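Local coordinates for cytosine-specific methyltransferase (Escherichia coli O157:H7 EDL933, PDB 3G7U), which probably methylates cytosine in DNA at carbon 5, using S-adenosyl-L-methionine as methyl donor, at residues I6-G11 and M28-D33; I37-I42 and D332-H337. All coordinates share one frame; numbering follows the deposited sequence. Where two conformers were deposited one is given.

Contact 1. Residues I6-G11 and M28-D33; sequences IDLFSG and MAVEID
Ile-6 lies beside Met-28 on two neighbouring parallel strands, and Ile-6 CA makes a CH...O contact with Met-28 O. Met-28 O also accepts a nearly linear hydrogen bond from Asp-7 N (2.9 Å, 169°). Asp-7 O then takes Val-30 N at 2.8 Å, so the pairing alternates from strand to strand. The Asp-7 carboxylate turns to Ser-16 on the following helix. Leu-8 and Val-30 point the same way, and Leu-8 CD2 meets Val-30 CG2 side by side at 3.7 Å. After Leu-8 the chain turns. Phe-9 has positive phi and psi, and its N makes only a weak bond to Val-30 O. Ser-10 N gives Val-30 O a straighter bond, 3.1 Å at 156°. The Ser-10 side chain rests on Ala-29, OG lying 3.6 Å from Ala-29 CB, while OG itself bonds to Gly-11 O. Glu-31 bends at chi2 (53°), which brings OE1 to Gly-11 N at 2.8 Å, with the N-H above the carboxylate plane. Its OE2 takes Asp-33 N, so both oxygens hold backbone. This is the first beta-alpha-beta unit of a Rossmann-like class I methyltransferase fold, with the loop after its first strand clasped by an acidic residue just past the second.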
loop_
_atom_site.group_PDB
_atom_site.type_symbol
_atom_site.label_atom_id
_atom_site.label_comp_id
_atom_site.label_asym_id
_atom_site.label_seq_id
_atom_site.Cartn_x
_atom_site.Cartn_y
_atom_site.Cartn_z
ATOM N N ILE A 6 -14.105 -0.905 -6.170
ATOM C CA ILE A 6 -14.277 -1.098 -4.741
ATOM C C ILE A 6 -12.995 -1.758 -4.220
ATOM O O ILE A 6 -12.531 -2.708 -4.836
ATOM C CB ILE A 6 -15.382 -2.124 -4.482
ATOM C CG1 ILE A 6 -16.712 -1.630 -5.022
ATOM C CG2 ILE A 6 -15.523 -2.418 -2.988
ATOM C CD1 ILE A 6 -17.826 -2.606 -4.743
ATOM N N ASP A 7 -12.468 -1.288 -3.100
ATOM C CA ASP A 7 -11.267 -1.916 -2.476
ATOM C C ASP A 7 -11.638 -2.676 -1.185
ATOM O O ASP A 7 -12.049 -2.058 -0.189
ATOM C CB ASP A 7 -10.264 -0.760 -2.241
ATOM C CG ASP A 7 -8.841 -1.223 -1.784
ATOM O OD1 ASP A 7 -8.601 -2.435 -1.540
ATOM O OD2 ASP A 7 -7.971 -0.301 -1.680
ATOM N N LEU A 8 -11.597 -4.016 -1.244
ATOM C CA LEU A 8 -11.882 -4.874 -0.135
ATOM C C LEU A 8 -10.620 -5.128 0.682
ATOM O O LEU A 8 -9.587 -5.394 0.104
ATOM C CB LEU A 8 -12.435 -6.196 -0.649
ATOM C CG LEU A 8 -13.713 -6.071 -1.513
ATOM C CD1 LEU A 8 -14.189 -7.496 -1.929
ATOM C CD2 LEU A 8 -14.850 -5.355 -0.747
ATOM N N PHE A 9 -10.735 -5.063 2.014
ATOM C CA PHE A 9 -9.597 -5.213 2.919
ATOM C C PHE A 9 -8.625 -4.083 2.585
ATOM O O PHE A 9 -7.445 -4.314 2.358
ATOM C CB PHE A 9 -8.939 -6.563 2.697
ATOM C CG PHE A 9 -9.893 -7.724 2.759
ATOM C CD1 PHE A 9 -10.318 -8.229 3.978
ATOM C CD2 PHE A 9 -10.293 -8.358 1.587
ATOM C CE1 PHE A 9 -11.198 -9.321 4.008
ATOM C CE2 PHE A 9 -11.161 -9.440 1.616
ATOM C CZ PHE A 9 -11.586 -9.918 2.818
ATOM N N SER A 10 -9.122 -2.860 2.571
ATOM C CA SER A 10 -8.386 -1.769 1.981
ATOM C C SER A 10 -7.195 -1.291 2.811
ATOM O O SER A 10 -6.254 -0.651 2.263
ATOM C CB SER A 10 -9.331 -0.563 1.808
ATOM O OG SER A 10 -9.763 -0.048 3.087
ATOM N N GLY A 11 -7.231 -1.553 4.125
ATOM C CA GLY A 11 -6.296 -0.892 5.061
ATOM C C GLY A 11 -6.364 0.606 4.855
ATOM O O GLY A 11 -7.449 1.161 4.552
ATOM N N MET A 28 -15.597 2.922 -3.020
ATOM C CA MET A 28 -15.919 2.335 -1.719
ATOM C C MET A 28 -14.662 1.640 -1.221
ATOM O O MET A 28 -14.019 0.947 -1.994
ATOM C CB MET A 28 -17.041 1.279 -1.819
ATOM C CG MET A 28 -17.478 0.560 -0.471
ATOM S SD MET A 28 -18.801 -0.689 -0.740
ATOM C CE MET A 28 -20.072 0.555 -0.837
ATOM N N ALA A 29 -14.357 1.807 0.065
ATOM C CA ALA A 29 -13.348 0.964 0.727
ATOM C C ALA A 29 -14.002 0.155 1.838
ATOM O O ALA A 29 -14.836 0.707 2.601
ATOM C CB ALA A 29 -12.234 1.860 1.293
ATOM N N VAL A 30 -13.685 -1.141 1.949
ATOM C CA VAL A 30 -14.206 -1.974 3.020
ATOM C C VAL A 30 -13.026 -2.430 3.880
ATOM O O VAL A 30 -12.085 -3.047 3.385
ATOM C CB VAL A 30 -14.967 -3.225 2.505
ATOM C CG1 VAL A 30 -15.487 -4.093 3.688
ATOM C CG2 VAL A 30 -16.155 -2.805 1.598
ATOM N N GLU A 31 -13.091 -2.080 5.152
ATOM C CA GLU A 31 -11.974 -2.417 6.086
ATOM C C GLU A 31 -12.523 -2.553 7.493
ATOM O O GLU A 31 -13.198 -1.670 7.953
ATOM C CB GLU A 31 -10.943 -1.274 6.009
ATOM C CG GLU A 31 -9.786 -1.316 7.037
ATOM C CD GLU A 31 -9.055 -2.634 7.055
ATOM O OE1 GLU A 31 -8.645 -3.118 5.984
ATOM O OE2 GLU A 31 -8.893 -3.223 8.147
ATOM N N ILE A 32 -12.231 -3.669 8.153
ATOM C CA ILE A 32 -12.686 -3.924 9.533
ATOM C C ILE A 32 -11.972 -3.081 10.613
ATOM O O ILE A 32 -12.559 -2.754 11.626
ATOM C CB ILE A 32 -12.668 -5.466 9.868
ATOM C CG1 ILE A 32 -13.526 -5.824 11.092
ATOM C CG2 ILE A 32 -11.244 -5.999 10.121
ATOM C CD1 ILE A 32 -15.014 -5.377 11.033
ATOM N N ASP A 33 -10.704 -2.703 10.406
ATOM C CA ASP A 33 -9.983 -2.056 11.482
ATOM C C ASP A 33 -10.350 -0.592 11.525
ATOM O O ASP A 33 -10.182 0.110 10.552
ATOM C CB ASP A 33 -8.468 -2.224 11.273
ATOM C CG ASP A 33 -7.661 -1.598 12.381
ATOM O OD1 ASP A 33 -7.378 -2.312 13.355
ATOM O OD2 ASP A 33 -7.290 -0.414 12.270
#

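Contact 2. Residues I37-I42 and D332-H337; sequences INTHAI and DWFRFH
Thr-39 and Ile-42, one turn apart on a helix, meet the irregular segment 332-337 mainly through carbon atoms. At chi1 -64° Thr-39 turns OG1 beside its own backbone N and points CG2 at the loop backbone. Thr-39 CG2 lies 3.3 Å from Arg-335 O and 4.1 Å from Phe-336 CA. Thr-39 CG2 approaches Phe-334 CE2 more loosely, at 4.5 Å. Farther along the helix, Ile-42 CG2 touches the aliphatic part of Arg-335, 4.0 Å from CD. These two side chains pass at a slant, and Ile-42 meets the stem of the arginine, not its charged end. His-337 adds a looser contact, its CB 4.3 Å from Thr-39 OG1. The Phe-336 side chain starts away from the helix and packs on helices 321-328 and 340-348. Phe-334 CD2 sits over one face of the Phe-336 ring, offset toward the rim.

Two indirect polar bridges join the segments: a water and the side chain of Asn-43. The water lies 3.0 Å from Thr-39 OG1 and donates to Arg-335 O at 3.2 Å. Asn-43 ND2 bonds to both Thr-39 O and Arg-335 O. Thr-39 OG1 also bonds to Gln-346 of helix 340-348.

The charge of Arg-335 is met outside the two segments. Its chain is extended from CG to NE. NE forms a salt bridge with Glu-213, and NH1 with Asp-240 and Glu-242. These acids would be expected to balance its charge and fix its direction.

The helix thus meets the loop by packing of methyl and methylene groups, with the water and Asn-43 as go-betweens. The orientation of the polar ends is set mainly by residues outside the two segments.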
loop_
_atom_site.group_PDB
_atom_site.type_symbol
_atom_site.label_atom_id
_atom_site.label_comp_id
_atom_site.label_asym_id
_atom_site.label_seq_id
_atom_site.Cartn_x
_atom_site.Cartn_y
_atom_site.Cartn_z
ATOM N N ILE A 37 -9.420 2.150 8.654
ATOM C CA ILE A 37 -10.449 2.766 7.821
ATOM C C ILE A 37 -10.648 4.257 8.085
ATOM O O ILE A 37 -10.972 5.016 7.158
ATOM C CB ILE A 37 -11.825 2.034 7.885
ATOM C CG1 ILE A 37 -12.626 2.329 6.605
ATOM C CG2 ILE A 37 -12.605 2.387 9.176
ATOM C CD1 ILE A 37 -13.921 1.585 6.540
ATOM N N ASN A 38 -10.435 4.716 9.319
ATOM C CA ASN A 38 -10.466 6.140 9.566
ATOM C C ASN A 38 -9.365 6.814 8.782
ATOM O O ASN A 38 -9.558 7.885 8.214
ATOM C CB ASN A 38 -10.315 6.425 11.069
ATOM C CG ASN A 38 -11.593 6.147 11.828
ATOM O OD1 ASN A 38 -12.656 5.958 11.225
ATOM N ND2 ASN A 38 -11.500 6.111 13.157
ATOM N N THR A 39 -8.202 6.194 8.748
ATOM C CA THR A 39 -7.115 6.797 7.952
ATOM C C THR A 39 -7.411 6.803 6.444
ATOM O O THR A 39 -7.094 7.766 5.724
ATOM C CB THR A 39 -5.748 6.163 8.261
ATOM O OG1 THR A 39 -5.440 6.463 9.631
ATOM C CG2 THR A 39 -4.668 6.731 7.338
ATOM N N HIS A 40 -8.062 5.737 5.974
ATOM C CA HIS A 40 -8.449 5.675 4.579
ATOM C C HIS A 40 -9.382 6.863 4.310
ATOM O O HIS A 40 -9.188 7.599 3.312
ATOM C CB HIS A 40 -9.121 4.337 4.263
ATOM C CG HIS A 40 -9.226 4.063 2.800
ATOM N ND1 HIS A 40 -10.143 4.719 1.989
ATOM C CD2 HIS A 40 -8.576 3.183 2.004
ATOM C CE1 HIS A 40 -10.008 4.287 0.751
ATOM N NE2 HIS A 40 -9.088 3.335 0.736
ATOM N N ALA A 41 -10.344 7.110 5.209
ATOM C CA ALA A 41 -11.307 8.218 4.985
ATOM C C ALA A 41 -10.667 9.584 5.004
ATOM O O ALA A 41 -11.117 10.493 4.324
ATOM C CB ALA A 41 -12.457 8.178 5.983
ATOM N N ILE A 42 -9.608 9.740 5.792
ATOM C CA ILE A 42 -8.878 11.025 5.819
ATOM C C ILE A 42 -8.238 11.321 4.460
ATOM O O ILE A 42 -8.244 12.459 3.984
ATOM C CB ILE A 42 -7.769 11.033 6.916
ATOM C CG1 ILE A 42 -8.367 11.123 8.332
ATOM C CG2 ILE A 42 -6.834 12.236 6.736
ATOM C CD1 ILE A 42 -9.292 12.323 8.559
ATOM N N ASP A 332 4.421 12.315 0.410
ATOM C CA ASP A 332 4.470 13.123 1.632
ATOM C C ASP A 332 3.162 13.722 2.074
ATOM O O ASP A 332 3.022 14.033 3.249
ATOM C CB ASP A 332 5.479 14.273 1.493
ATOM C CG ASP A 332 6.885 13.843 1.742
ATOM O OD1 ASP A 332 7.120 12.690 2.155
ATOM O OD2 ASP A 332 7.796 14.692 1.560
ATOM N N TRP A 333 2.207 13.879 1.150
ATOM C CA TRP A 333 0.886 14.441 1.481
ATOM C C TRP A 333 -0.117 13.418 2.050
ATOM O O TRP A 333 -1.184 13.792 2.499
ATOM C CB TRP A 333 0.287 15.196 0.265
ATOM C CG TRP A 333 0.239 14.408 -1.029
ATOM C CD1 TRP A 333 1.134 14.468 -2.046
ATOM C CD2 TRP A 333 -0.778 13.448 -1.447
ATOM N NE1 TRP A 333 0.744 13.642 -3.085
ATOM C CE2 TRP A 333 -0.424 13.008 -2.747
ATOM C CE3 TRP A 333 -1.957 12.953 -0.857
ATOM C CZ2 TRP A 333 -1.181 12.063 -3.463
ATOM C CZ3 TRP A 333 -2.717 12.022 -1.558
ATOM C CH2 TRP A 333 -2.328 11.579 -2.850
ATOM N N PHE A 334 0.270 12.141 2.058
ATOM C CA PHE A 334 -0.578 11.087 2.620
ATOM C C PHE A 334 -0.472 11.179 4.143
ATOM O O PHE A 334 0.618 11.264 4.699
ATOM C CB PHE A 334 -0.133 9.718 2.086
ATOM C CG PHE A 334 -1.174 8.651 2.231
ATOM C CD1 PHE A 334 -2.054 8.377 1.165
ATOM C CD2 PHE A 334 -1.311 7.961 3.424
ATOM C CE1 PHE A 334 -3.061 7.407 1.295
ATOM C CE2 PHE A 334 -2.317 6.960 3.560
ATOM C CZ PHE A 334 -3.175 6.708 2.485
ATOM N N ARG A 335 -1.610 11.154 4.832
ATOM C CA ARG A 335 -1.621 11.402 6.263
ATOM C C ARG A 335 -1.921 10.122 7.011
ATOM O O ARG A 335 -2.901 9.449 6.704
ATOM C CB ARG A 335 -2.695 12.426 6.590
ATOM C CG ARG A 335 -2.616 12.943 8.030
ATOM C CD ARG A 335 -3.629 14.082 8.220
ATOM N NE ARG A 335 -3.585 14.585 9.588
ATOM C CZ ARG A 335 -3.995 15.798 9.959
ATOM N NH1 ARG A 335 -4.448 16.650 9.038
ATOM N NH2 ARG A 335 -3.909 16.176 11.245
ATOM N N PHE A 336 -1.086 9.777 7.984
ATOM C CA PHE A 336 -1.292 8.524 8.743
ATOM C C PHE A 336 -1.798 8.832 10.134
ATOM O O PHE A 336 -1.884 9.997 10.524
ATOM C CB PHE A 336 0.025 7.736 8.852
ATOM C CG PHE A 336 0.511 7.256 7.535
ATOM C CD1 PHE A 336 0.043 6.064 7.021
ATOM C CD2 PHE A 336 1.360 8.050 6.751
ATOM C CE1 PHE A 336 0.431 5.637 5.747
ATOM C CE2 PHE A 336 1.763 7.631 5.463
ATOM C CZ PHE A 336 1.310 6.415 4.973
ATOM N N HIS A 337 -2.138 7.791 10.898
ATOM C CA HIS A 337 -2.489 7.987 12.298
ATOM C C HIS A 337 -1.371 8.713 13.036
ATOM O O HIS A 337 -0.181 8.523 12.737
ATOM C CB HIS A 337 -2.750 6.628 12.960
ATOM C CG HIS A 337 -3.489 6.730 14.264
ATOM N ND1 HIS A 337 -2.845 6.881 15.478
ATOM C CD2 HIS A 337 -4.818 6.709 14.540
ATOM C CE1 HIS A 337 -3.745 6.949 16.446
ATOM N NE2 HIS A 337 -4.949 6.861 15.904
HETATM O O HOH W 1 -4.900 9.368 9.146
#

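Overall arrangement
From the N terminus, strand 4-8 leads through helix 14-22 to strand 25-30, and contact 1 closes this short beta-alpha-beta loop. Contact 2 opens just afterwards, on helix 34-43, and closes only when the chain comes back at 332-337, with 289 residues in between. The two loops thus follow in series and neither encloses nor crosses the other. They touch in space, with His-40 of the helix in contact 2 packing on Ala-29, Ser-10 and Gly-11 of contact 1, and Ile-37 on Glu-31. Contact 1 joins adjacent strands inside the main sheet. Contact 2 ties the helix after them to the loop between helices 321-328 and 340-348.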